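Local coordinates for putative oxidoreductase (Thermus thermophilus, PDB 2ISM), which is a putative oxidoreductase of the glucose/sorbosone dehydrogenase family, built as a six-bladed beta-propeller and modelled with bound calcium, at residues Tyr281-Val294 with Arg306-Val320. Sequence-based numbering, arbitrary orientation.
Sequences YVAGLRGQALLRLV and RVETALSGFGRLREV
Leu-285 packs against the guanidinium groups of two arginines of 306-320. Its CB lies over one face of the Arg-316 guanidinium, 3.6 Å above the plane and displaced from the centre of the group, while its CD2 meets one face of the Arg-318 guanidinium, 3.9 Å from NH2. Asp-336 forms salt bridges with both arginines, so the two cations that meet the leucine share one carboxylate; Arg-318 NE donates a hydrogen bond to Ser-333 OG. Beside them, Leu-317 N donates to Gly-284 O at 2.9 Å, tying the strands of two different sheets. Leu-317 CD1 lies against Ala-289 C and Leu-290 N and packs 3.7 Å from Leu-290 CB, which also meets Leu-311 CB.

Leu-290 marks a classic beta bulge. Its O accepts from Ala-310 N (2.7 Å, nearly along the C=O axis) and from Leu-311 N, the latter bond longer but directed at a lone pair within the plane of the carbonyl; the antiparallel register slips by one residue here. The extra residue, Ala-310, sets its CB at the edge of the Tyr-281 ring and over one face of the Arg-292 guanidinium.

Arg-292 leaves the strand with CG anti to the backbone N (chi1 176°) and bends at chi3, which brings NE to Tyr-281 OH at 2.9 Å. Its NH1 makes a weak, bent salt-bridge bond to Glu-308 OE1 (3.1 Å, 134°), with guanidinium and carboxylate planes 87° apart. Glu-308 OE2 takes Arg-306 NE, completing a charged network along the hairpin, and Val-294 CG2 sits over the centre of the Arg-306 guanidinium.

Strands 289-298 and 301-312 are the third and fourth of one four-stranded antiparallel blade, and 317-322 belongs to the next sheet, the blade-to-blade passage characteristic of a beta-propeller.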
ATOM      1  N   TYR B 281       5.681   1.351   9.838  1.00 19.73           N
ATOM      2  CA  TYR B 281       5.096   2.550  10.431  1.00 14.64           C
ATOM      3  C   TYR B 281       5.038   2.431  11.944  1.00 17.59           C
ATOM      4  O   TYR B 281       4.674   1.383  12.472  1.00 15.31           O
ATOM      5  CB  TYR B 281       3.693   2.776   9.874  1.00 18.65           C
ATOM      6  CG  TYR B 281       3.684   3.253   8.441  1.00 23.33           C
ATOM      7  CD1 TYR B 281       3.279   4.551   8.122  1.00 26.35           C
ATOM      8  CD2 TYR B 281       4.096   2.417   7.402  1.00 23.10           C
ATOM      9  CE1 TYR B 281       3.283   5.007   6.808  1.00 24.31           C
ATOM     10  CE2 TYR B 281       4.106   2.865   6.082  1.00 25.39           C
ATOM     11  CZ  TYR B 281       3.698   4.160   5.795  1.00 27.46           C
ATOM     12  OH  TYR B 281       3.702   4.609   4.496  1.00 30.86           O
ATOM     13  N   VAL B 282       5.387   3.510  12.636  1.00 14.70           N
ATOM     14  CA  VAL B 282       5.389   3.510  14.091  1.00 14.53           C
ATOM     15  C   VAL B 282       4.593   4.684  14.650  1.00 14.36           C
ATOM     16  O   VAL B 282       4.933   5.840  14.408  1.00 14.63           O
ATOM     17  CB  VAL B 282       6.833   3.585  14.637  1.00 13.83           C
ATOM     18  CG1 VAL B 282       6.827   3.539  16.165  1.00 16.55           C
ATOM     19  CG2 VAL B 282       7.652   2.436  14.074  1.00 18.29           C
ATOM     20  N   ALA B 283       3.535   4.378  15.396  1.00 12.38           N
ATOM     21  CA  ALA B 283       2.700   5.412  15.996  1.00 16.65           C
ATOM     22  C   ALA B 283       3.471   6.083  17.127  1.00 15.39           C
ATOM     23  O   ALA B 283       4.113   5.413  17.934  1.00 17.23           O
ATOM     24  CB  ALA B 283       1.403   4.801  16.534  1.00 16.08           C
ATOM     25  N   GLY B 284       3.405   7.408  17.174  1.00 13.20           N
ATOM     26  CA  GLY B 284       4.104   8.133  18.209  1.00 13.60           C
ATOM     27  C   GLY B 284       3.140   8.758  19.197  1.00 16.77           C
ATOM     28  O   GLY B 284       2.193   9.450  18.820  1.00 17.15           O
ATOM     29  N   LEU B 285       3.372   8.495  20.475  1.00 14.91           N
ATOM     30  CA  LEU B 285       2.533   9.063  21.510  1.00 13.74           C
ATOM     31  C   LEU B 285       2.872  10.486  21.953  1.00  8.86           C
ATOM     32  O   LEU B 285       2.049  11.395  21.805  1.00 14.24           O
ATOM     33  CB  LEU B 285       2.618   8.211  22.791  1.00 16.10           C
ATOM     34  CG  LEU B 285       1.870   6.874  22.675  1.00 15.05           C
ATOM     35  CD1 LEU B 285       2.209   5.937  23.843  1.00 14.74           C
ATOM     36  CD2 LEU B 285       0.371   7.163  22.636  1.00 16.77           C
ATOM     37  N   ARG B 286       4.078  10.695  22.465  1.00 16.06           N
ATOM     38  CA  ARG B 286       4.480  12.025  22.931  1.00 17.10           C
ATOM     39  C   ARG B 286       4.892  12.812  21.687  1.00 18.98           C
ATOM     40  O   ARG B 286       4.713  14.026  21.636  1.00 15.12           O
ATOM     41  CB  ARG B 286       5.663  11.941  23.895  1.00 18.09           C
ATOM     42  CG  ARG B 286       6.047  13.282  24.507  1.00 24.04           C
ATOM     43  CD  ARG B 286       7.035  13.093  25.646  1.00 29.86           C
ATOM     44  NE  ARG B 286       8.303  12.543  25.180  1.00 35.85           N
ATOM     45  CZ  ARG B 286       9.089  11.760  25.910  1.00 40.50           C
ATOM     46  NH1 ARG B 286       8.735  11.427  27.146  1.00 39.98           N
ATOM     47  NH2 ARG B 286      10.230  11.309  25.404  1.00 39.54           N
ATOM     48  N   GLY B 287       5.448  12.122  20.691  1.00 15.21           N
ATOM     49  CA  GLY B 287       5.876  12.790  19.467  1.00 17.60           C
ATOM     50  C   GLY B 287       4.715  13.232  18.592  1.00 17.13           C
ATOM     51  O   GLY B 287       4.899  13.979  17.626  1.00 14.69           O
ATOM     52  N   GLN B 288       3.518  12.758  18.930  1.00 13.93           N
ATOM     53  CA  GLN B 288       2.298  13.099  18.198  1.00 14.28           C
ATOM     54  C   GLN B 288       2.443  12.986  16.678  1.00 15.97           C
ATOM     55  O   GLN B 288       2.087  13.906  15.939  1.00 16.52           O
ATOM     56  CB  GLN B 288       1.855  14.519  18.563  1.00 17.22           C
ATOM     57  CG  GLN B 288       1.462  14.687  20.027  1.00 12.62           C
ATOM     58  CD  GLN B 288       1.049  16.109  20.357  1.00 19.31           C
ATOM     59  OE1 GLN B 288       0.244  16.714  19.648  1.00 23.12           O
ATOM     60  NE2 GLN B 288       1.594  16.649  21.439  1.00 24.26           N
ATOM     61  N   ALA B 289       2.940  11.846  16.213  1.00 13.35           N
ATOM     62  CA  ALA B 289       3.126  11.651  14.787  1.00 15.92           C
ATOM     63  C   ALA B 289       3.227  10.180  14.425  1.00 16.23           C
ATOM     64  O   ALA B 289       3.491   9.332  15.277  1.00 14.47           O
ATOM     65  CB  ALA B 289       4.388  12.376  14.332  1.00 15.64           C
ATOM     66  N   LEU B 290       3.008   9.893  13.149  1.00 14.36           N
ATOM     67  CA  LEU B 290       3.112   8.537  12.633  1.00 13.80           C
ATOM     68  C   LEU B 290       4.369   8.565  11.775  1.00 18.17           C
ATOM     69  O   LEU B 290       4.426   9.291  10.783  1.00 16.76           O
ATOM     70  CB  LEU B 290       1.903   8.198  11.762  1.00 13.62           C
ATOM     71  CG  LEU B 290       1.921   6.809  11.116  1.00 15.35           C
ATOM     72  CD1 LEU B 290       1.831   5.732  12.197  1.00 17.25           C
ATOM     73  CD2 LEU B 290       0.758   6.687  10.147  1.00 16.30           C
ATOM     74  N   LEU B 291       5.382   7.801  12.166  1.00 15.17           N
ATOM     75  CA  LEU B 291       6.624   7.779  11.410  1.00 20.84           C
ATOM     76  C   LEU B 291       6.706   6.578  10.482  1.00 24.99           C
ATOM     77  O   LEU B 291       6.146   5.514  10.760  1.00 22.67           O
ATOM     78  CB  LEU B 291       7.828   7.786  12.354  1.00 20.59           C
ATOM     79  CG  LEU B 291       7.915   8.963  13.335  1.00 20.58           C
ATOM     80  CD1 LEU B 291       9.197   8.856  14.144  1.00 18.43           C
ATOM     81  CD2 LEU B 291       7.872  10.278  12.579  1.00 16.06           C
ATOM     82  N   ARG B 292       7.398   6.775   9.368  1.00 23.36           N
ATOM     83  CA  ARG B 292       7.595   5.743   8.364  1.00 21.24           C
ATOM     84  C   ARG B 292       9.079   5.400   8.367  1.00 22.81           C
ATOM     85  O   ARG B 292       9.922   6.277   8.172  1.00 23.83           O
ATOM     86  CB  ARG B 292       7.186   6.269   6.983  1.00 23.63           C
ATOM     87  CG  ARG B 292       7.434   5.301   5.838  1.00 26.28           C
ATOM     88  CD  ARG B 292       7.286   5.972   4.470  1.00 35.81           C
ATOM     89  NE  ARG B 292       5.913   6.386   4.190  1.00 38.58           N
ATOM     90  CZ  ARG B 292       5.494   7.648   4.180  1.00 37.56           C
ATOM     91  NH1 ARG B 292       6.342   8.639   4.433  1.00 38.44           N
ATOM     92  NH2 ARG B 292       4.221   7.921   3.918  1.00 33.91           N
ATOM     93  N   LEU B 293       9.400   4.136   8.623  1.00 22.73           N
ATOM     94  CA  LEU B 293      10.789   3.695   8.635  1.00 25.10           C
ATOM     95  C   LEU B 293      11.071   2.948   7.337  1.00 26.01           C
ATOM     96  O   LEU B 293      10.438   1.933   7.046  1.00 26.72           O
ATOM     97  CB  LEU B 293      11.064   2.779   9.835  1.00 20.63           C
ATOM     98  CG  LEU B 293      11.381   3.420  11.190  1.00 27.05           C
ATOM     99  CD1 LEU B 293      10.256   4.344  11.623  1.00 28.44           C
ATOM    100  CD2 LEU B 293      11.593   2.323  12.217  1.00 26.80           C
ATOM    101  N   VAL B 294      12.006   3.468   6.550  1.00 30.15           N
ATOM    102  CA  VAL B 294      12.367   2.844   5.284  1.00 27.89           C
ATOM    103  C   VAL B 294      13.480   1.847   5.561  1.00 26.08           C
ATOM    104  O   VAL B 294      14.563   2.219   6.015  1.00 25.06           O
ATOM    105  CB  VAL B 294      12.855   3.892   4.266  1.00 31.51           C
ATOM    106  CG1 VAL B 294      13.111   3.227   2.923  1.00 30.09           C
ATOM    107  CG2 VAL B 294      11.819   5.001   4.129  1.00 31.03           C
ATOM    108  N   ARG B 306      16.046   5.573   6.123  1.00 33.75           N
ATOM    109  CA  ARG B 306      15.577   6.895   6.510  1.00 35.60           C
ATOM    110  C   ARG B 306      14.240   6.834   7.240  1.00 32.05           C
ATOM    111  O   ARG B 306      13.493   5.861   7.123  1.00 28.54           O
ATOM    112  CB  ARG B 306      15.440   7.793   5.274  1.00 35.15           C
ATOM    113  CG  ARG B 306      14.440   7.293   4.240  1.00 37.50           C
ATOM    114  CD  ARG B 306      14.247   8.310   3.118  1.00 37.99           C
ATOM    115  NE  ARG B 306      13.260   7.869   2.137  1.00 37.55           N
ATOM    116  CZ  ARG B 306      13.458   6.889   1.260  1.00 41.23           C
ATOM    117  NH1 ARG B 306      14.616   6.242   1.231  1.00 40.30           N
ATOM    118  NH2 ARG B 306      12.492   6.549   0.417  1.00 44.69           N
ATOM    119  N   VAL B 307      13.954   7.885   7.998  1.00 28.76           N
ATOM    120  CA  VAL B 307      12.713   7.989   8.749  1.00 28.56           C
ATOM    121  C   VAL B 307      11.961   9.213   8.240  1.00 26.32           C
ATOM    122  O   VAL B 307      12.538  10.294   8.116  1.00 29.08           O
ATOM    123  CB  VAL B 307      12.994   8.153  10.259  1.00 29.95           C
ATOM    124  CG1 VAL B 307      11.684   8.243  11.031  1.00 27.59           C
ATOM    125  CG2 VAL B 307      13.826   6.981  10.757  1.00 28.44           C
ATOM    126  N   GLU B 308      10.678   9.041   7.935  1.00 21.60           N
ATOM    127  CA  GLU B 308       9.857  10.137   7.434  1.00 24.27           C
ATOM    128  C   GLU B 308       8.561  10.248   8.226  1.00 22.31           C
ATOM    129  O   GLU B 308       8.081   9.267   8.783  1.00 25.49           O
ATOM    130  CB  GLU B 308       9.515   9.909   5.958  1.00 27.54           C
ATOM    131  CG  GLU B 308      10.710   9.521   5.090  1.00 34.22           C
ATOM    132  CD  GLU B 308      10.332   9.276   3.638  1.00 34.67           C
ATOM    133  OE1 GLU B 308       9.298   8.622   3.391  1.00 33.86           O
ATOM    134  OE2 GLU B 308      11.077   9.726   2.741  1.00 40.62           O
ATOM    135  N   THR B 309       7.996  11.450   8.276  1.00 22.20           N
ATOM    136  CA  THR B 309       6.737  11.655   8.978  1.00 22.99           C
ATOM    137  C   THR B 309       5.606  11.376   7.998  1.00 23.74           C
ATOM    138  O   THR B 309       5.521  12.006   6.946  1.00 25.86           O
ATOM    139  CB  THR B 309       6.609  13.095   9.498  1.00 23.01           C
ATOM    140  OG1 THR B 309       7.598  13.326  10.507  1.00 27.21           O
ATOM    141  CG2 THR B 309       5.222  13.331  10.087  1.00 20.50           C
ATOM    142  N   ALA B 310       4.746  10.423   8.343  1.00 16.67           N
ATOM    143  CA  ALA B 310       3.627  10.052   7.481  1.00 20.54           C
ATOM    144  C   ALA B 310       2.323  10.720   7.902  1.00 18.37           C
ATOM    145  O   ALA B 310       1.396  10.849   7.102  1.00 20.60           O
ATOM    146  CB  ALA B 310       3.457   8.536   7.472  1.00 18.34           C
ATOM    147  N   LEU B 311       2.246  11.133   9.162  1.00 18.54           N
ATOM    148  CA  LEU B 311       1.046  11.794   9.664  1.00 18.08           C
ATOM    149  C   LEU B 311       1.378  12.675  10.863  1.00 17.40           C
ATOM    150  O   LEU B 311       2.181  12.301  11.713  1.00 17.83           O
ATOM    151  CB  LEU B 311      -0.007  10.760  10.075  1.00 20.17           C
ATOM    152  CG  LEU B 311      -1.343  11.350  10.537  1.00 18.26           C
ATOM    153  CD1 LEU B 311      -2.051  11.946   9.334  1.00 20.35           C
ATOM    154  CD2 LEU B 311      -2.211  10.276  11.193  1.00 20.68           C
ATOM    155  N   SER B 312       0.755  13.846  10.926  1.00 20.47           N
ATOM    156  CA  SER B 312       0.978  14.769  12.034  1.00 22.29           C
ATOM    157  C   SER B 312      -0.171  15.761  12.100  1.00 21.26           C
ATOM    158  O   SER B 312      -0.863  15.978  11.108  1.00 17.56           O
ATOM    159  CB  SER B 312       2.298  15.521  11.849  1.00 21.39           C
ATOM    160  OG  SER B 312       2.275  16.303  10.673  1.00 24.30           O
ATOM    161  N   GLY B 313      -0.371  16.353  13.273  1.00 18.50           N
ATOM    162  CA  GLY B 313      -1.442  17.316  13.448  1.00 17.13           C
ATOM    163  C   GLY B 313      -2.702  16.720  14.046  1.00 16.65           C
ATOM    164  O   GLY B 313      -3.753  17.362  14.052  1.00 19.35           O
ATOM    165  N   PHE B 314      -2.606  15.496  14.559  1.00 15.85           N
ATOM    166  CA  PHE B 314      -3.766  14.824  15.146  1.00 12.01           C
ATOM    167  C   PHE B 314      -3.581  14.464  16.618  1.00 14.36           C
ATOM    168  O   PHE B 314      -4.445  13.831  17.223  1.00 18.69           O
ATOM    169  CB  PHE B 314      -4.080  13.557  14.348  1.00 16.47           C
ATOM    170  CG  PHE B 314      -4.585  13.829  12.965  1.00 16.89           C
ATOM    171  CD1 PHE B 314      -5.951  13.882  12.709  1.00 22.20           C
ATOM    172  CD2 PHE B 314      -3.696  14.078  11.923  1.00 17.04           C
ATOM    173  CE1 PHE B 314      -6.430  14.180  11.433  1.00 22.92           C
ATOM    174  CE2 PHE B 314      -4.163  14.377  10.641  1.00 25.61           C
ATOM    175  CZ  PHE B 314      -5.532  14.429  10.397  1.00 23.72           C
ATOM    176  N   GLY B 315      -2.453  14.872  17.190  1.00 15.44           N
ATOM    177  CA  GLY B 315      -2.189  14.571  18.584  1.00 15.23           C
ATOM    178  C   GLY B 315      -1.474  13.244  18.767  1.00 15.94           C
ATOM    179  O   GLY B 315      -0.864  12.715  17.833  1.00 15.36           O
ATOM    180  N   ARG B 316      -1.558  12.703  19.978  1.00 11.98           N
ATOM    181  CA  ARG B 316      -0.913  11.439  20.320  1.00 11.46           C
ATOM    182  C   ARG B 316      -1.519  10.269  19.545  1.00 10.44           C
ATOM    183  O   ARG B 316      -2.737  10.146  19.444  1.00 11.00           O
ATOM    184  CB  ARG B 316      -1.053  11.195  21.828  1.00 11.56           C
ATOM    185  CG  ARG B 316      -0.414  12.276  22.689  1.00 14.88           C
ATOM    186  CD  ARG B 316      -0.911  12.211  24.128  1.00 13.49           C
ATOM    187  NE  ARG B 316      -0.603  10.942  24.785  1.00 16.88           N
ATOM    188  CZ  ARG B 316       0.598  10.606  25.247  1.00 15.63           C
ATOM    189  NH1 ARG B 316       1.620  11.445  25.126  1.00 14.73           N
ATOM    190  NH2 ARG B 316       0.774   9.433  25.840  1.00 17.23           N
ATOM    191  N   LEU B 317      -0.664   9.415  18.992  1.00 13.26           N
ATOM    192  CA  LEU B 317      -1.133   8.254  18.236  1.00 11.65           C
ATOM    193  C   LEU B 317      -0.703   6.900  18.793  1.00 13.87           C
ATOM    194  O   LEU B 317       0.492   6.622  18.895  1.00 16.30           O
ATOM    195  CB  LEU B 317      -0.530   8.258  16.827  1.00 12.08           C
ATOM    196  CG  LEU B 317      -0.752   9.545  16.012  1.00 17.38           C
ATOM    197  CD1 LEU B 317      -0.232   9.351  14.594  1.00 11.46           C
ATOM    198  CD2 LEU B 317      -2.237   9.896  15.983  1.00 12.07           C
ATOM    199  N   ARG B 318      -1.670   6.057  19.150  1.00 12.04           N
ATOM    200  CA  ARG B 318      -1.353   4.754  19.730  1.00 12.65           C
ATOM    201  C   ARG B 318      -1.479   3.404  19.023  1.00 13.20           C
ATOM    202  O   ARG B 318      -0.546   2.599  19.046  1.00 10.34           O
ATOM    203  CB  ARG B 318      -2.296   4.643  20.936  1.00 11.92           C
ATOM    204  CG  ARG B 318      -1.946   3.516  21.898  1.00 11.46           C
ATOM    205  CD  ARG B 318      -2.833   3.549  23.140  1.00 12.50           C
ATOM    206  NE  ARG B 318      -2.461   4.596  24.094  1.00 14.12           N
ATOM    207  CZ  ARG B 318      -1.439   4.514  24.943  1.00 12.64           C
ATOM    208  NH1 ARG B 318      -0.675   3.433  24.959  1.00 11.94           N
ATOM    209  NH2 ARG B 318      -1.194   5.505  25.794  1.00 13.01           N
ATOM    210  N   GLU B 319      -2.626   3.155  18.398  1.00 12.95           N
ATOM    211  CA  GLU B 319      -2.845   1.894  17.694  1.00 14.66           C
ATOM    212  C   GLU B 319      -2.592   2.177  16.213  1.00 14.64           C
ATOM    213  O   GLU B 319      -2.783   3.296  15.740  1.00 12.06           O
ATOM    214  CB  GLU B 319      -4.275   1.354  17.872  1.00 11.45           C
ATOM    215  CG  GLU B 319      -4.683   0.246  16.880  1.00 15.17           C
ATOM    216  CD  GLU B 319      -3.952  -1.073  17.104  1.00 18.45           C
ATOM    217  OE1 GLU B 319      -2.705  -1.077  17.088  1.00 13.93           O
ATOM    218  OE2 GLU B 319      -4.630  -2.112  17.288  1.00 15.56           O
ATOM    219  N   VAL B 320      -2.139   1.156  15.496  1.00 14.41           N
ATOM    220  CA  VAL B 320      -1.898   1.256  14.063  1.00 14.07           C
ATOM    221  C   VAL B 320      -1.935  -0.155  13.489  1.00 16.10           C
ATOM    222  O   VAL B 320      -1.151  -1.020  13.880  1.00 18.14           O
ATOM    223  CB  VAL B 320      -0.538   1.948  13.735  1.00 16.88           C
ATOM    224  CG1 VAL B 320       0.588   1.313  14.516  1.00 20.11           C
ATOM    225  CG2 VAL B 320      -0.260   1.860  12.239  1.00 21.02           C
TER
HETATM  226  O   HOH W   1      -0.612  13.415  15.153  1.00 19.35           O
HETATM  227  O   HOH W   2       1.503  16.638  15.267  1.00 20.60           O